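Local coordinates for AlyQ (Persicobacter sp. CCB-QB2, PDB 5XNR), which probably cleaves alginate through its lyase domain and probably binds carbohydrate through an attached CBM32 module, at residues A[56-61]-A[101-106]; A[271-276]-A[295-300]; A[311-316]-A[343-348]; A[228-233]-A[307-312]. One frame throughout, in Å; residues are numbered along the deposited sequence.

Interaction 1 of 4, residues A[56-61]-A[101-106]; sequences NQVKAA and YSFTAT
The carbonyl O of Tyr101 is gripped by two groups of strand 56-61: the N-H of Val58, with N to O 2.6 Å and nearly in line with the C=O bond, and the CA-H of Gln57. Tyr101 N returns the bond to Val58 O at 2.7 Å, so the two residues form an antiparallel hydrogen-bonded pair. Two residues along each strand, Phe103 N donates to Asn56 O over 3.0 Å, approaching from above the carbonyl plane, and Ser102 CA-H also leans on that oxygen.

Phe103 carries the side-chain packing. With CG between its backbone N and carbonyl carbon (chi1 43°), the ring folds back across strand 56-61. One face lies on the peptide, with Asn56 C 3.7 Å from the ring plane, and its edge meets Val58 CG2, which is 3.9 Å from Phe103 CE2. A serine in its place would probably uncover the Asn56 peptide, leave Val58 CG2 without its apolar neighbour and open a gap toward Leu76. Ala60, small enough to fit, sets CB at the edge of the Tyr101 ring, 4.0 Å from CE2. Beyond the corner at Thr104, Ala105 CB touches Asn56 CB at 3.8 Å.

The setting is the beta sandwich of the F5/8 type C (CBM32) module. Val58, Tyr101 and Phe103 face Ile74 and Leu76 of the other sheet, while a classic beta bulge at Asn56 and Gln57 faces Phe132. Tyr101 OH is hydrogen-bonded to Glu99 and Trp62. Main-chain bonds thus hold the strand pairing, whereas Val58, Phe103 and the Tyr101 ring bind it to the sandwich interior.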
loop_
_atom_site.group_PDB
_atom_site.type_symbol
_atom_site.label_atom_id
_atom_site.label_comp_id
_atom_site.label_asym_id
_atom_site.label_seq_id
_atom_site.Cartn_x
_atom_site.Cartn_y
_atom_site.Cartn_z
ATOM N N ASN A 56 9.793 14.924 6.861
ATOM C CA ASN A 56 10.219 15.391 5.542
ATOM C C ASN A 56 9.590 16.747 5.201
ATOM O O ASN A 56 9.699 17.204 4.051
ATOM C CB ASN A 56 9.909 14.345 4.472
ATOM C CG ASN A 56 8.470 14.394 4.025
ATOM O OD1 ASN A 56 7.573 14.514 4.849
ATOM N ND2 ASN A 56 8.252 14.345 2.723
ATOM N N GLN A 57 8.966 17.395 6.187
ATOM C CA GLN A 57 8.304 18.672 5.957
ATOM C C GLN A 57 8.188 19.423 7.288
ATOM O O GLN A 57 7.783 18.837 8.295
ATOM C CB GLN A 57 6.925 18.451 5.342
ATOM C CG GLN A 57 6.138 19.726 5.096
ATOM C CD GLN A 57 4.899 19.431 4.289
ATOM O OE1 GLN A 57 4.894 19.563 3.072
ATOM N NE2 GLN A 57 3.848 18.988 4.959
ATOM N N VAL A 58 8.556 20.706 7.262
ATOM C CA VAL A 58 8.368 21.610 8.385
ATOM C C VAL A 58 7.513 22.775 7.892
ATOM O O VAL A 58 7.742 23.284 6.792
ATOM C CB VAL A 58 9.711 22.101 8.971
ATOM C CG1 VAL A 58 9.529 23.257 9.946
ATOM C CG2 VAL A 58 10.476 20.970 9.645
ATOM N N LYS A 59 6.531 23.164 8.704
ATOM C CA LYS A 59 5.681 24.278 8.391
ATOM C C LYS A 59 5.897 25.382 9.426
ATOM O O LYS A 59 6.012 25.104 10.609
ATOM C CB LYS A 59 4.217 23.850 8.425
ATOM C CG LYS A 59 3.811 22.812 7.388
ATOM C CD LYS A 59 2.446 22.260 7.648
ATOM C CE LYS A 59 2.008 21.224 6.645
ATOM N NZ LYS A 59 0.588 20.838 6.856
ATOM N N ALA A 60 5.890 26.624 8.966
ATOM C CA ALA A 60 6.016 27.764 9.852
ATOM C C ALA A 60 5.075 28.869 9.385
ATOM O O ALA A 60 4.897 29.040 8.181
ATOM C CB ALA A 60 7.443 28.252 9.857
ATOM N N ALA A 61 4.474 29.595 10.326
ATOM C CA ALA A 61 3.782 30.831 9.991
ATOM C C ALA A 61 4.494 31.990 10.690
ATOM O O ALA A 61 4.911 31.852 11.822
ATOM C CB ALA A 61 2.340 30.721 10.392
ATOM N N TYR A 101 7.842 23.835 4.144
ATOM C CA TYR A 101 9.224 23.629 3.730
ATOM C C TYR A 101 9.495 22.124 3.799
ATOM O O TYR A 101 9.359 21.530 4.882
ATOM C CB TYR A 101 10.164 24.509 4.561
ATOM C CG TYR A 101 9.667 25.928 4.740
ATOM C CD1 TYR A 101 9.553 26.796 3.664
ATOM C CD2 TYR A 101 9.292 26.414 5.985
ATOM C CE1 TYR A 101 9.096 28.098 3.821
ATOM C CE2 TYR A 101 8.828 27.710 6.159
ATOM C CZ TYR A 101 8.748 28.561 5.078
ATOM O OH TYR A 101 8.310 29.841 5.238
ATOM N N SER A 102 9.805 21.518 2.634
ATOM C CA SER A 102 9.950 20.044 2.510
ATOM C C SER A 102 11.346 19.654 1.983
ATOM O O SER A 102 11.953 20.348 1.178
ATOM C CB SER A 102 8.828 19.463 1.665
ATOM O OG SER A 102 8.118 20.487 0.967
ATOM N N PHE A 103 11.827 18.494 2.415
ATOM C CA PHE A 103 13.230 18.069 2.206
ATOM C C PHE A 103 13.313 16.530 2.230
ATOM O O PHE A 103 12.333 15.857 2.484
ATOM C CB PHE A 103 14.116 18.707 3.288
ATOM C CG PHE A 103 13.512 18.658 4.671
ATOM C CD1 PHE A 103 13.601 17.505 5.441
ATOM C CD2 PHE A 103 12.772 19.731 5.155
ATOM C CE1 PHE A 103 12.997 17.438 6.685
ATOM C CE2 PHE A 103 12.183 19.666 6.408
ATOM C CZ PHE A 103 12.288 18.515 7.168
ATOM N N THR A 104 14.486 15.967 1.978
ATOM C CA THR A 104 14.622 14.507 1.948
ATOM C C THR A 104 14.142 13.936 3.287
ATOM O O THR A 104 14.513 14.427 4.339
ATOM C CB THR A 104 16.063 14.064 1.637
ATOM O OG1 THR A 104 16.508 14.705 0.439
ATOM C CG2 THR A 104 16.194 12.561 1.476
ATOM N N ALA A 105 13.328 12.899 3.253
ATOM C CA ALA A 105 12.877 12.320 4.496
ATOM C C ALA A 105 14.102 11.907 5.312
ATOM O O ALA A 105 14.991 11.259 4.791
ATOM C CB ALA A 105 11.944 11.162 4.229
ATOM N N THR A 106 14.147 12.342 6.565
ATOM C CA THR A 106 15.266 12.096 7.489
ATOM C C THR A 106 14.704 11.712 8.871
ATOM O O THR A 106 13.679 12.255 9.307
ATOM C CB THR A 106 16.179 13.331 7.611
ATOM O OG1 THR A 106 16.274 14.014 6.356
ATOM C CG2 THR A 106 17.570 12.981 8.100
#

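Interaction 2 of 4, residues A[271-276]-A[295-300]; sequences MRLEGN and TNYNLG. With PO4 (phosphate ion), chain E.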
loop_
_atom_site.group_PDB
_atom_site.type_symbol
_atom_site.label_atom_id
_atom_site.label_comp_id
_atom_site.label_asym_id
_atom_site.label_seq_id
_atom_site.Cartn_x
_atom_site.Cartn_y
_atom_site.Cartn_z
ATOM N N MET A 271 -11.805 -14.166 -5.189
ATOM C CA MET A 271 -12.036 -12.820 -4.706
ATOM C C MET A 271 -12.094 -11.899 -5.922
ATOM O O MET A 271 -11.215 -11.977 -6.767
ATOM C CB MET A 271 -10.906 -12.372 -3.779
ATOM C CG MET A 271 -10.639 -10.880 -3.766
ATOM S SD MET A 271 -9.545 -10.371 -2.391
ATOM C CE MET A 271 -10.654 -10.648 -1.012
ATOM N N ARG A 272 -13.131 -11.064 -5.990
ATOM C CA ARG A 272 -13.409 -10.217 -7.140
ATOM C C ARG A 272 -13.654 -8.780 -6.671
ATOM O O ARG A 272 -14.186 -8.565 -5.615
ATOM C CB ARG A 272 -14.631 -10.750 -7.886
ATOM C CG ARG A 272 -14.768 -10.187 -9.292
ATOM C CD ARG A 272 -15.681 -10.973 -10.210
ATOM N NE ARG A 272 -16.034 -10.194 -11.390
ATOM C CZ ARG A 272 -16.172 -10.684 -12.630
ATOM N NH1 ARG A 272 -16.620 -9.902 -13.598
ATOM N NH2 ARG A 272 -15.867 -11.942 -12.905
ATOM N N LEU A 273 -13.197 -7.804 -7.441
ATOM C CA LEU A 273 -13.450 -6.375 -7.166
ATOM C C LEU A 273 -14.161 -5.807 -8.382
ATOM O O LEU A 273 -13.668 -5.962 -9.509
ATOM C CB LEU A 273 -12.135 -5.627 -6.931
ATOM C CG LEU A 273 -12.273 -4.130 -6.653
ATOM C CD1 LEU A 273 -13.214 -3.862 -5.494
ATOM C CD2 LEU A 273 -10.915 -3.508 -6.365
ATOM N N GLU A 274 -15.331 -5.229 -8.151
ATOM C CA GLU A 274 -16.052 -4.463 -9.182
ATOM C C GLU A 274 -16.291 -3.072 -8.598
ATOM O O GLU A 274 -17.089 -2.903 -7.669
ATOM C CB GLU A 274 -17.350 -5.171 -9.595
ATOM C CG GLU A 274 -17.117 -6.573 -10.167
ATOM C CD GLU A 274 -18.296 -7.286 -10.820
ATOM O OE1 GLU A 274 -19.428 -6.897 -10.566
ATOM O OE2 GLU A 274 -18.072 -8.270 -11.555
ATOM N N GLY A 275 -15.580 -2.086 -9.120
ATOM C CA GLY A 275 -15.642 -0.750 -8.562
ATOM C C GLY A 275 -15.113 -0.713 -7.136
ATOM O O GLY A 275 -13.917 -0.928 -6.887
ATOM N N ASN A 276 -16.008 -0.389 -6.207
ATOM C CA ASN A 276 -15.721 -0.409 -4.780
ATOM C C ASN A 276 -16.270 -1.723 -4.184
ATOM O O ASN A 276 -16.101 -1.955 -2.996
ATOM C CB ASN A 276 -16.341 0.790 -4.055
ATOM C CG ASN A 276 -16.034 2.150 -4.652
ATOM O OD1 ASN A 276 -14.936 2.672 -4.488
ATOM N ND2 ASN A 276 -17.017 2.769 -5.279
ATOM N N THR A 295 -18.447 -3.139 0.622
ATOM C CA THR A 295 -19.073 -2.322 -0.435
ATOM C C THR A 295 -18.250 -1.061 -0.731
ATOM O O THR A 295 -18.538 -0.350 -1.675
ATOM C CB THR A 295 -20.488 -1.891 -0.031
ATOM O OG1 THR A 295 -20.453 -1.269 1.261
ATOM C CG2 THR A 295 -21.465 -3.049 -0.026
ATOM N N ASN A 296 -17.260 -0.770 0.106
ATOM C CA ASN A 296 -16.500 0.470 0.031
ATOM C C ASN A 296 -15.006 0.143 -0.044
ATOM O O ASN A 296 -14.227 0.697 0.730
ATOM C CB ASN A 296 -16.795 1.396 1.225
ATOM C CG ASN A 296 -16.453 0.821 2.593
ATOM O OD1 ASN A 296 -16.376 -0.384 2.796
ATOM N ND2 ASN A 296 -16.243 1.686 3.563
ATOM N N TYR A 297 -14.589 -0.745 -0.948
ATOM C CA TYR A 297 -13.155 -0.997 -1.062
ATOM C C TYR A 297 -12.498 0.148 -1.840
ATOM O O TYR A 297 -12.906 0.460 -2.972
ATOM C CB TYR A 297 -12.834 -2.332 -1.729
ATOM C CG TYR A 297 -11.348 -2.573 -1.827
ATOM C CD1 TYR A 297 -10.630 -3.063 -0.751
ATOM C CD2 TYR A 297 -10.651 -2.287 -2.989
ATOM C CE1 TYR A 297 -9.265 -3.292 -0.835
ATOM C CE2 TYR A 297 -9.283 -2.480 -3.081
ATOM C CZ TYR A 297 -8.586 -2.988 -2.000
ATOM O OH TYR A 297 -7.237 -3.161 -2.084
ATOM N N ASN A 298 -11.492 0.766 -1.211
ATOM C CA ASN A 298 -10.697 1.845 -1.831
ATOM C C ASN A 298 -9.424 1.261 -2.452
ATOM O O ASN A 298 -8.693 0.475 -1.815
ATOM C CB ASN A 298 -10.381 2.938 -0.809
ATOM C CG ASN A 298 -11.659 3.502 -0.224
ATOM O OD1 ASN A 298 -11.897 3.390 0.980
ATOM N ND2 ASN A 298 -12.522 4.031 -1.080
ATOM N N LEU A 299 -9.162 1.642 -3.694
ATOM C CA LEU A 299 -7.985 1.151 -4.372
ATOM C C LEU A 299 -6.736 1.495 -3.564
ATOM O O LEU A 299 -6.584 2.614 -3.159
ATOM C CB LEU A 299 -7.898 1.780 -5.756
ATOM C CG LEU A 299 -8.944 1.291 -6.749
ATOM C CD1 LEU A 299 -8.742 1.971 -8.094
ATOM C CD2 LEU A 299 -8.879 -0.223 -6.885
ATOM N N GLY A 300 -5.878 0.493 -3.353
ATOM C CA GLY A 300 -4.584 0.670 -2.686
ATOM C C GLY A 300 -4.631 0.344 -1.200
ATOM O O GLY A 300 -3.626 0.514 -0.498
HETATM P P PO4 E . -18.274 -11.248 -17.233
HETATM O O1 PO4 E . -17.195 -10.521 -16.472
HETATM O O2 PO4 E . -19.298 -10.220 -17.692
HETATM O O3 PO4 E . -17.681 -11.998 -18.433
HETATM O O4 PO4 E . -18.932 -12.292 -16.355
#
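Leu273 and Tyr297 meet at about a right angle: CD2 of the leucine sits 3.6 Å from CD2 of the tyrosine ring, approaching obliquely. Leu273 CD1 is 3.9 Å from the same Tyr297 CD2. On another flank Leu299 CD2 comes to 3.9 Å from Leu273 CD2, so a branched aliphatic end fills the angle between an aromatic ring and a second leucine. An alanine here would remove both methyls and would probably open a gap beside the Tyr297 ring, leaving Leu299 CD2 without this partner. Beside this apolar contact, Tyr297 N donates to Asn276 O over 2.8 Å, in the carbonyl plane and on a lone pair.

Leu273 lies on strand 269-274 of a sheet in the alginate lyase domain, of the concanavalin-like, beta-sandwich clan, and 295-300 belongs to the loop leading into strand 302-310 of the other sheet. The contact therefore pins a crossing loop to the end of a strand. Gly275 makes the turn after that strand with a positive phi of 64°, which favours glycine.

Further out, Tyr297 is positioned by its hydroxyl, hydrogen-bonded to Thr301 O and Ile242 N, and Leu278 and Leu245 pack round Leu273. Alternation along the strand sends Arg272 to the other face. Its extended chain, with CG anti to the backbone N (chi1 -164°), carries the guanidinium out to a phosphate ion, probably from the crystallisation liquor, whose O1 is 3.0 Å from Arg272 NH1; Tyr210 and Lys249 hold the same ion. Arg272 NE forms a salt bridge to Glu274 OE2 at 2.8 Å.

Interaction 3 of 4, residues A[311-316]-A[343-348]; sequences NGKHYL and NDYVMD
A classic beta bulge, with Val346 and Met347 both facing His314, joins strand 313-319 to the short outermost strand 347-348 in a sheet of the alginate lyase domain. His314 uses both its main-chain groups: N donates to Met347 O at 2.7 Å, and O accepts from Val346 N at 2.9 Å. The extra residue in the bulge lets Val346 turn inward, where its CG1 packs on Leu316 CB near Met269.

The rotation of the His314 ring is fixed by bonds at both nitrogens: ND1 donates in the ring plane to Gly312 O, and NE2 pairs with Tyr351 OH. Met347 CE lies over one face, 3.8 Å from the His314 centroid in a CH-pi contact. A flexible methionine suits this place because its chain bends only at the end, bringing the methyl back over the imidazole. Glycine is called for at Gly312 by its backbone angles, and a CB would also sit tight against Asp348 OD1.

On the other side of the sheet, two tyrosines take aliphatic partners. Tyr345 CB rests over the Tyr315 ring. With Tyr345 CG between the backbone N and carbonyl carbon (chi1 56°), the ring turns one face to Lys313 CD, 3.9 Å from its centroid. Asn343 CB covers the opposite face. The ammonium stays beyond salt-bridge range of Asp348, with Lys313 NZ 4.5 Å from OD2. A water sits 2.7 Å from both Asn311 O and Asp348 OD1.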
loop_
_atom_site.group_PDB
_atom_site.type_symbol
_atom_site.label_atom_id
_atom_site.label_comp_id
_atom_site.label_asym_id
_atom_site.label_seq_id
_atom_site.Cartn_x
_atom_site.Cartn_y
_atom_site.Cartn_z
ATOM N N ASN A 311 -12.164 -30.556 4.098
ATOM C CA ASN A 311 -13.086 -31.639 3.727
ATOM C C ASN A 311 -14.357 -31.059 3.085
ATOM O O ASN A 311 -15.463 -31.478 3.388
ATOM C CB ASN A 311 -13.383 -32.548 4.929
ATOM C CG ASN A 311 -12.135 -33.168 5.533
ATOM O OD1 ASN A 311 -11.304 -33.700 4.810
ATOM N ND2 ASN A 311 -11.988 -33.108 6.842
ATOM N N GLY A 312 -14.190 -30.110 2.179
ATOM C CA GLY A 312 -15.298 -29.568 1.402
ATOM C C GLY A 312 -15.824 -28.241 1.939
ATOM O O GLY A 312 -16.423 -27.480 1.180
ATOM N N LYS A 313 -15.637 -27.950 3.232
ATOM C CA LYS A 313 -16.101 -26.690 3.825
ATOM C C LYS A 313 -15.094 -25.588 3.519
ATOM O O LYS A 313 -13.938 -25.722 3.903
ATOM C CB LYS A 313 -16.232 -26.742 5.349
ATOM C CG LYS A 313 -17.298 -27.686 5.878
ATOM C CD LYS A 313 -18.246 -27.091 6.912
ATOM C CE LYS A 313 -19.396 -28.045 7.171
ATOM N NZ LYS A 313 -20.142 -27.745 8.410
ATOM N N HIS A 314 -15.585 -24.512 2.882
ATOM C CA HIS A 314 -14.805 -23.367 2.436
ATOM C C HIS A 314 -15.004 -22.205 3.407
ATOM O O HIS A 314 -16.132 -21.731 3.534
ATOM C CB HIS A 314 -15.262 -22.933 1.037
ATOM C CG HIS A 314 -14.953 -23.906 -0.045
ATOM N ND1 HIS A 314 -15.292 -25.235 0.044
ATOM C CD2 HIS A 314 -14.352 -23.735 -1.240
ATOM C CE1 HIS A 314 -14.913 -25.845 -1.067
ATOM N NE2 HIS A 314 -14.330 -24.938 -1.878
ATOM N N TYR A 315 -13.938 -21.739 4.057
ATOM C CA TYR A 315 -14.027 -20.576 4.961
ATOM C C TYR A 315 -13.311 -19.351 4.338
ATOM O O TYR A 315 -12.254 -19.496 3.696
ATOM C CB TYR A 315 -13.426 -20.898 6.335
ATOM C CG TYR A 315 -13.999 -22.086 7.071
ATOM C CD1 TYR A 315 -13.530 -23.377 6.855
ATOM C CD2 TYR A 315 -14.969 -21.912 8.048
ATOM C CE1 TYR A 315 -14.039 -24.460 7.555
ATOM C CE2 TYR A 315 -15.489 -22.988 8.749
ATOM C CZ TYR A 315 -15.022 -24.270 8.511
ATOM O OH TYR A 315 -15.538 -25.323 9.222
ATOM N N LEU A 316 -13.860 -18.142 4.563
ATOM C CA LEU A 316 -13.295 -16.888 4.051
ATOM C C LEU A 316 -12.920 -15.951 5.198
ATOM O O LEU A 316 -13.771 -15.555 5.980
ATOM C CB LEU A 316 -14.330 -16.242 3.135
ATOM C CG LEU A 316 -13.978 -14.852 2.608
ATOM C CD1 LEU A 316 -12.720 -14.873 1.746
ATOM C CD2 LEU A 316 -15.162 -14.296 1.834
ATOM N N ASN A 343 -23.876 -19.415 9.204
ATOM C CA ASN A 343 -22.854 -20.429 8.932
ATOM C C ASN A 343 -21.464 -19.784 8.998
ATOM O O ASN A 343 -21.260 -18.703 8.430
ATOM C CB ASN A 343 -23.074 -21.066 7.555
ATOM C CG ASN A 343 -24.230 -22.046 7.502
ATOM O OD1 ASN A 343 -24.667 -22.580 8.518
ATOM N ND2 ASN A 343 -24.693 -22.345 6.304
ATOM N N ASP A 344 -20.520 -20.463 9.660
ATOM C CA ASP A 344 -19.084 -20.034 9.762
ATOM C C ASP A 344 -18.339 -20.124 8.411
ATOM O O ASP A 344 -17.272 -19.520 8.245
ATOM C CB ASP A 344 -18.319 -20.919 10.752
ATOM C CG ASP A 344 -18.392 -20.471 12.204
ATOM O OD1 ASP A 344 -18.922 -19.358 12.470
ATOM O OD2 ASP A 344 -17.898 -21.231 13.059
ATOM N N TYR A 345 -18.873 -20.929 7.492
ATOM C CA TYR A 345 -18.313 -21.271 6.189
ATOM C C TYR A 345 -19.231 -20.694 5.100
ATOM O O TYR A 345 -20.450 -20.595 5.268
ATOM C CB TYR A 345 -18.203 -22.795 6.026
ATOM C CG TYR A 345 -19.506 -23.531 6.216
ATOM C CD1 TYR A 345 -20.413 -23.649 5.173
ATOM C CD2 TYR A 345 -19.873 -24.047 7.455
ATOM C CE1 TYR A 345 -21.637 -24.278 5.337
ATOM C CE2 TYR A 345 -21.097 -24.681 7.637
ATOM C CZ TYR A 345 -21.982 -24.803 6.573
ATOM O OH TYR A 345 -23.197 -25.412 6.728
ATOM N N VAL A 346 -18.645 -20.314 3.980
ATOM C CA VAL A 346 -19.373 -19.665 2.912
ATOM C C VAL A 346 -19.855 -20.701 1.879
ATOM O O VAL A 346 -20.759 -20.363 1.074
ATOM C CB VAL A 346 -18.497 -18.588 2.256
ATOM C CG1 VAL A 346 -17.914 -17.642 3.298
ATOM C CG2 VAL A 346 -17.402 -19.194 1.394
ATOM N N MET A 347 -19.262 -21.914 1.859
ATOM C CA MET A 347 -19.667 -22.942 0.872
ATOM C C MET A 347 -19.182 -24.321 1.337
ATOM O O MET A 347 -18.138 -24.443 1.949
ATOM C CB MET A 347 -19.106 -22.644 -0.528
ATOM C CG MET A 347 -19.836 -23.368 -1.653
ATOM S SD MET A 347 -19.214 -23.040 -3.345
ATOM C CE MET A 347 -17.525 -23.614 -3.208
ATOM N N ASP A 348 -19.990 -25.346 1.094
ATOM C CA ASP A 348 -19.610 -26.753 1.337
ATOM C C ASP A 348 -19.767 -27.483 0.009
ATOM O O ASP A 348 -20.889 -27.538 -0.525
ATOM C CB ASP A 348 -20.470 -27.406 2.419
ATOM C CG ASP A 348 -19.863 -28.646 3.065
ATOM O OD1 ASP A 348 -18.874 -29.192 2.511
ATOM O OD2 ASP A 348 -20.399 -29.077 4.123
HETATM O O HOH W 1 -18.077 -31.698 2.847
HETATM O O HOH W 2 -16.214 -18.143 6.141
#

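Interaction 4 of 4, residues A[228-233]-A[307-312]; sequences WTTTGT and FEVING
Asn311 turns its amide across to Gly232: with CG anti to the carbonyl carbon (chi1 -58°), OD1 lies 2.8 Å from Gly232 N. The bond is straight at hydrogen, 164°, yet the donor stands above the plane of the side-chain carbonyl instead of on a lone pair. Thr231 crosses this amide obliquely, its CG2 3.8 Å from Asn311 OD1. Asn311 N in turn donates to Gly232 O at 3.0 Å, so Asn311 grips both the N and the O of Gly232, the first with its side chain and the second with its backbone. The backbone angles of Gly232, with positive phi, would jam a CB against the carbonyl O of Thr231.

Asn311 and Gly312 link strands 302-310 and 313-319 of the lyase domain as a tight beta hairpin. Their backbone angles lie close to those of a type I' turn, for which Asn-Gly is the classic pair.

Past the glycine, Thr233 and Ile310 lie side by side, pointing the same way as a non-hydrogen-bonded pair, with Thr233 OG1 3.9 Å from Ile310 CG2. Thr230 instead lays its CB against Gly312 CA, also at 3.9 Å, and near Val309 CG1; its OG1 is hydrogen-bonded to Asn350 ND2 and Tyr351 N. Within the loop, Thr229 OG1 accepts from Thr231 N over 2.9 Å, an ST turn.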
loop_
_atom_site.group_PDB
_atom_site.type_symbol
_atom_site.label_atom_id
_atom_site.label_comp_id
_atom_site.label_asym_id
_atom_site.label_seq_id
_atom_site.Cartn_x
_atom_site.Cartn_y
_atom_site.Cartn_z
ATOM N N TRP A 228 -4.958 -30.996 -6.333
ATOM C CA TRP A 228 -5.326 -31.558 -5.023
ATOM C C TRP A 228 -6.858 -31.681 -4.958
ATOM O O TRP A 228 -7.557 -31.352 -5.928
ATOM C CB TRP A 228 -4.706 -30.746 -3.857
ATOM C CG TRP A 228 -4.722 -29.247 -3.986
ATOM C CD1 TRP A 228 -3.726 -28.464 -4.490
ATOM C CD2 TRP A 228 -5.768 -28.340 -3.574
ATOM N NE1 TRP A 228 -4.093 -27.146 -4.452
ATOM C CE2 TRP A 228 -5.339 -27.038 -3.898
ATOM C CE3 TRP A 228 -7.019 -28.492 -2.965
ATOM C CZ2 TRP A 228 -6.116 -25.908 -3.633
ATOM C CZ3 TRP A 228 -7.793 -27.380 -2.715
ATOM C CH2 TRP A 228 -7.347 -26.104 -3.048
ATOM N N THR A 229 -7.380 -32.148 -3.824
ATOM C CA THR A 229 -8.835 -32.332 -3.660
ATOM C C THR A 229 -9.335 -31.554 -2.432
ATOM O O THR A 229 -8.545 -31.143 -1.578
ATOM C CB THR A 229 -9.183 -33.824 -3.541
ATOM O OG1 THR A 229 -9.218 -34.221 -2.172
ATOM C CG2 THR A 229 -8.189 -34.706 -4.265
ATOM N N THR A 230 -10.660 -31.417 -2.329
ATOM C CA THR A 230 -11.279 -30.757 -1.178
ATOM C C THR A 230 -11.147 -31.617 0.092
ATOM O O THR A 230 -11.527 -31.174 1.178
ATOM C CB THR A 230 -12.738 -30.377 -1.478
ATOM O OG1 THR A 230 -13.515 -31.538 -1.792
ATOM C CG2 THR A 230 -12.848 -29.365 -2.601
ATOM N N THR A 231 -10.579 -32.815 -0.001
ATOM C CA THR A 231 -10.400 -33.667 1.190
ATOM C C THR A 231 -9.088 -33.289 1.892
ATOM O O THR A 231 -8.050 -33.220 1.255
ATOM C CB THR A 231 -10.457 -35.151 0.796
ATOM O OG1 THR A 231 -11.683 -35.319 0.083
ATOM C CG2 THR A 231 -10.393 -36.121 1.964
ATOM N N GLY A 232 -9.161 -33.047 3.199
ATOM C CA GLY A 232 -8.032 -32.577 3.982
ATOM C C GLY A 232 -8.117 -31.085 4.257
ATOM O O GLY A 232 -9.171 -30.471 4.091
ATOM N N THR A 233 -7.010 -30.505 4.688
ATOM C CA THR A 233 -6.986 -29.125 5.004
ATOM C C THR A 233 -6.067 -28.430 4.003
ATOM O O THR A 233 -4.919 -28.838 3.837
ATOM C CB THR A 233 -6.578 -28.914 6.463
ATOM O OG1 THR A 233 -7.606 -29.523 7.240
ATOM C CG2 THR A 233 -6.458 -27.460 6.848
ATOM N N PHE A 307 -8.423 -18.230 1.962
ATOM C CA PHE A 307 -9.361 -19.291 1.673
ATOM C C PHE A 307 -8.840 -20.547 2.371
ATOM O O PHE A 307 -7.644 -20.844 2.282
ATOM C CB PHE A 307 -9.507 -19.555 0.178
ATOM C CG PHE A 307 -9.818 -18.378 -0.710
ATOM C CD1 PHE A 307 -10.284 -17.175 -0.207
ATOM C CD2 PHE A 307 -9.743 -18.519 -2.086
ATOM C CE1 PHE A 307 -10.570 -16.114 -1.053
ATOM C CE2 PHE A 307 -10.063 -17.469 -2.939
ATOM C CZ PHE A 307 -10.465 -16.262 -2.420
ATOM N N GLU A 308 -9.721 -21.254 3.076
ATOM C CA GLU A 308 -9.375 -22.438 3.892
ATOM C C GLU A 308 -10.393 -23.525 3.552
ATOM O O GLU A 308 -11.571 -23.296 3.734
ATOM C CB GLU A 308 -9.433 -22.072 5.376
ATOM C CG GLU A 308 -9.108 -23.176 6.376
ATOM C CD GLU A 308 -9.177 -22.710 7.829
ATOM O OE1 GLU A 308 -10.252 -22.225 8.231
ATOM O OE2 GLU A 308 -8.160 -22.787 8.547
ATOM N N VAL A 309 -9.954 -24.655 3.006
ATOM C CA VAL A 309 -10.876 -25.720 2.669
ATOM C C VAL A 309 -10.590 -26.906 3.594
ATOM O O VAL A 309 -9.450 -27.346 3.707
ATOM C CB VAL A 309 -10.770 -26.122 1.189
ATOM C CG1 VAL A 309 -11.800 -27.185 0.841
ATOM C CG2 VAL A 309 -10.888 -24.919 0.255
ATOM N N ILE A 310 -11.614 -27.383 4.280
ATOM C CA ILE A 310 -11.467 -28.502 5.222
ATOM C C ILE A 310 -12.528 -29.551 4.885
ATOM O O ILE A 310 -13.659 -29.404 5.296
ATOM C CB ILE A 310 -11.597 -28.012 6.683
ATOM C CG1 ILE A 310 -10.631 -26.855 6.955
ATOM C CG2 ILE A 310 -11.432 -29.163 7.679
ATOM C CD1 ILE A 310 -10.504 -26.465 8.412
ATOM N N ASN A 311 -12.164 -30.556 4.098
ATOM C CA ASN A 311 -13.086 -31.639 3.727
ATOM C C ASN A 311 -14.357 -31.059 3.085
ATOM O O ASN A 311 -15.463 -31.478 3.388
ATOM C CB ASN A 311 -13.383 -32.548 4.929
ATOM C CG ASN A 311 -12.135 -33.168 5.533
ATOM O OD1 ASN A 311 -11.304 -33.700 4.810
ATOM N ND2 ASN A 311 -11.988 -33.108 6.842
ATOM N N GLY A 312 -14.190 -30.110 2.179
ATOM C CA GLY A 312 -15.298 -29.568 1.402
ATOM C C GLY A 312 -15.824 -28.241 1.939
ATOM O O GLY A 312 -16.423 -27.480 1.180
#

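How the interactions relate
From the N terminus, interaction 1 comes first and closes a loop of about 40 residues within the F5/8 type C module. It is complete before interaction 4 opens, and the centres of the two lie about 53 Å apart. In the lyase domain, 228-233 opens a long excursion that returns at 307-312; within it, interaction 2 closes a shorter loop, and Met271 packs against Phe307 where the two contacts touch. Interaction 3 starts where interaction 4 ends, sharing Asn311 and Gly312, and closes at 343-348. Interactions 4 and 3 thus pair neighbours in one sheet: the start of 233-244 with 302-310, and 313-319 with 347-348. Interaction 2 ties the facing sheet to the loop before strand 302-310.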